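GTP cyclohydrolase (Enterococcus faecalis, PDB 2R41) is of unknown function; it belongs to the DUF960 family and may be a GTP cyclohydrolase, though this is unproven. Local coordinates at residues C[49-54]-C[66-71]. Numbering follows the deposited sequence.
Sequences LLHFDL and SQENSS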
loop_
_atom_site.group_PDB
_atom_site.type_symbol
_atom_site.label_atom_id
_atom_site.label_comp_id
_atom_site.label_asym_id
_atom_site.label_seq_id
_atom_site.Cartn_x
_atom_site.Cartn_y
_atom_site.Cartn_z
ATOM N N LEU C 49 16.256 10.717 -17.223
ATOM C CA LEU C 49 14.969 11.009 -17.848
ATOM C C LEU C 49 14.886 10.414 -19.239
ATOM O O LEU C 49 15.818 10.547 -20.031
ATOM C CB LEU C 49 14.733 12.488 -17.899
ATOM C CG LEU C 49 13.490 12.874 -18.679
ATOM C CD1 LEU C 49 12.258 12.787 -17.829
ATOM C CD2 LEU C 49 13.737 14.302 -19.097
ATOM N N LEU C 50 13.775 9.730 -19.507
ATOM C CA LEU C 50 13.659 8.838 -20.650
ATOM C C LEU C 50 12.426 9.159 -21.459
ATOM O O LEU C 50 11.325 9.234 -20.889
ATOM C CB LEU C 50 13.535 7.434 -20.122
ATOM C CG LEU C 50 14.788 6.589 -20.005
ATOM C CD1 LEU C 50 15.979 7.300 -19.496
ATOM C CD2 LEU C 50 14.479 5.427 -19.138
ATOM N N HIS C 51 12.586 9.365 -22.768
ATOM C CA HIS C 51 11.457 9.711 -23.643
ATOM C C HIS C 51 10.910 8.427 -24.251
ATOM O O HIS C 51 11.669 7.574 -24.724
ATOM C CB HIS C 51 11.875 10.643 -24.776
ATOM C CG HIS C 51 12.521 11.935 -24.333
ATOM N ND1 HIS C 51 13.482 12.009 -23.337
ATOM C CD2 HIS C 51 12.398 13.202 -24.813
ATOM C CE1 HIS C 51 13.905 13.258 -23.208
ATOM N NE2 HIS C 51 13.265 14.002 -24.091
ATOM N N PHE C 52 9.596 8.263 -24.243
ATOM C CA PHE C 52 8.995 7.196 -25.027
ATOM C C PHE C 52 7.894 7.721 -25.921
ATOM O O PHE C 52 6.915 8.229 -25.413
ATOM C CB PHE C 52 8.412 6.157 -24.115
ATOM C CG PHE C 52 9.431 5.485 -23.241
ATOM C CD1 PHE C 52 10.148 4.401 -23.699
ATOM C CD2 PHE C 52 9.647 5.919 -21.936
ATOM C CE1 PHE C 52 11.063 3.781 -22.887
ATOM C CE2 PHE C 52 10.564 5.314 -21.146
ATOM C CZ PHE C 52 11.274 4.240 -21.619
ATOM N N ASP C 53 8.042 7.608 -27.236
ATOM C CA ASP C 53 6.915 7.884 -28.107
ATOM C C ASP C 53 6.107 6.605 -28.360
ATOM O O ASP C 53 6.687 5.543 -28.658
ATOM C CB ASP C 53 7.368 8.479 -29.425
ATOM C CG ASP C 53 8.105 9.791 -29.246
ATOM O OD1 ASP C 53 9.325 9.876 -29.617
ATOM O OD2 ASP C 53 7.459 10.738 -28.729
ATOM N N LEU C 54 4.777 6.718 -28.220
ATOM C CA LEU C 54 3.825 5.625 -28.435
ATOM C C LEU C 54 3.230 5.752 -29.851
ATOM O O LEU C 54 2.512 6.692 -30.131
ATOM C CB LEU C 54 2.708 5.748 -27.396
ATOM C CG LEU C 54 2.903 5.551 -25.867
ATOM C CD1 LEU C 54 2.142 4.357 -25.386
ATOM C CD2 LEU C 54 4.340 5.473 -25.330
ATOM N N SER C 66 14.080 7.168 -26.704
ATOM C CA SER C 66 15.290 7.971 -26.847
ATOM C C SER C 66 15.555 8.699 -25.549
ATOM O O SER C 66 14.706 8.675 -24.669
ATOM C CB SER C 66 15.166 8.977 -28.009
ATOM O OG SER C 66 14.138 9.940 -27.802
ATOM N N GLN C 67 16.723 9.335 -25.444
ATOM C CA GLN C 67 17.123 10.149 -24.303
ATOM C C GLN C 67 18.071 11.258 -24.772
ATOM O O GLN C 67 18.739 11.115 -25.804
ATOM C CB GLN C 67 17.774 9.294 -23.194
ATOM C CG GLN C 67 19.039 8.531 -23.582
ATOM C CD GLN C 67 19.543 7.588 -22.499
ATOM O OE1 GLN C 67 19.115 7.653 -21.357
ATOM N NE2 GLN C 67 20.468 6.711 -22.858
ATOM N N GLU C 68 18.082 12.357 -24.008
ATOM C CA GLU C 68 18.991 13.494 -24.166
ATOM C C GLU C 68 20.424 12.975 -24.022
ATOM O O GLU C 68 20.670 12.057 -23.229
ATOM C CB GLU C 68 18.715 14.553 -23.072
ATOM C CG GLU C 68 17.375 15.348 -23.178
ATOM C CD GLU C 68 16.654 15.590 -21.805
ATOM O OE1 GLU C 68 15.428 15.869 -21.817
ATOM O OE2 GLU C 68 17.284 15.492 -20.721
ATOM N N ASN C 69 21.362 13.541 -24.789
ATOM C CA ASN C 69 22.791 13.166 -24.677
ATOM C C ASN C 69 23.102 11.747 -25.079
ATOM O O ASN C 69 23.981 11.118 -24.473
ATOM C CB ASN C 69 23.313 13.328 -23.239
ATOM C CG ASN C 69 23.467 14.751 -22.848
ATOM O OD1 ASN C 69 23.510 15.644 -23.706
ATOM N ND2 ASN C 69 23.542 14.991 -21.543
ATOM N N SER C 70 22.391 11.216 -26.064
ATOM C CA SER C 70 22.691 9.868 -26.486
ATOM C C SER C 70 22.165 9.622 -27.863
ATOM O O SER C 70 21.163 10.192 -28.266
ATOM C CB SER C 70 22.136 8.849 -25.491
ATOM O OG SER C 70 22.189 7.536 -26.031
ATOM N N SER C 71 22.860 8.760 -28.581
ATOM C CA SER C 71 22.555 8.542 -29.973
ATOM C C SER C 71 21.703 7.292 -30.138
ATOM O O SER C 71 21.245 6.966 -31.230
ATOM C CB SER C 71 23.846 8.507 -30.815
ATOM O OG SER C 71 24.733 7.517 -30.341
HETATM O O HOH W 1 16.522 12.413 -21.978
#
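His51 and Ser66 form an antiparallel hydrogen-bonded pair at the point where one strand of a hairpin runs out into a loop. His51 N donates to Ser66 O (2.9 Å), and Ser66 N donates to His51 O (3.1 Å). Both side chains emerge on the same face of the sheet, where CB of His51 lies 3.8 Å from OG of Ser66. With CG anti to the carbonyl carbon and beside the backbone N (chi1 -57°), the imidazole lies alongside the loop and its CE1 edge meets the Glu68 carboxylate. In the conformer described, one of two, so that the detail is doubtful, OE1 of Glu68 lies close to the ring plane, 3.3 Å from CE1 of His51, the two planes stand almost perpendicular (89°), and OE1 also packs against Leu49 CD2. Beyond the paired residues a water accepts from Glu68 N and donates to Leu49 O, linking the diverging backbones. On the other side of the strand from His51, the Leu50 and Gln67 side chains lie side by side, pointing the same way, with Leu50 CD1 3.7 Å from OE1 of Gln67. That OE1 accepts from Asn47 N, and Gln67 NE2 donates to Pro45 O. Strand 49-57 lies between strands 60-66 and 89-94; Phe91 meets the His51 ring on one face of the sheet, and helix 26-40 packs against Leu50 and Phe52 on the other.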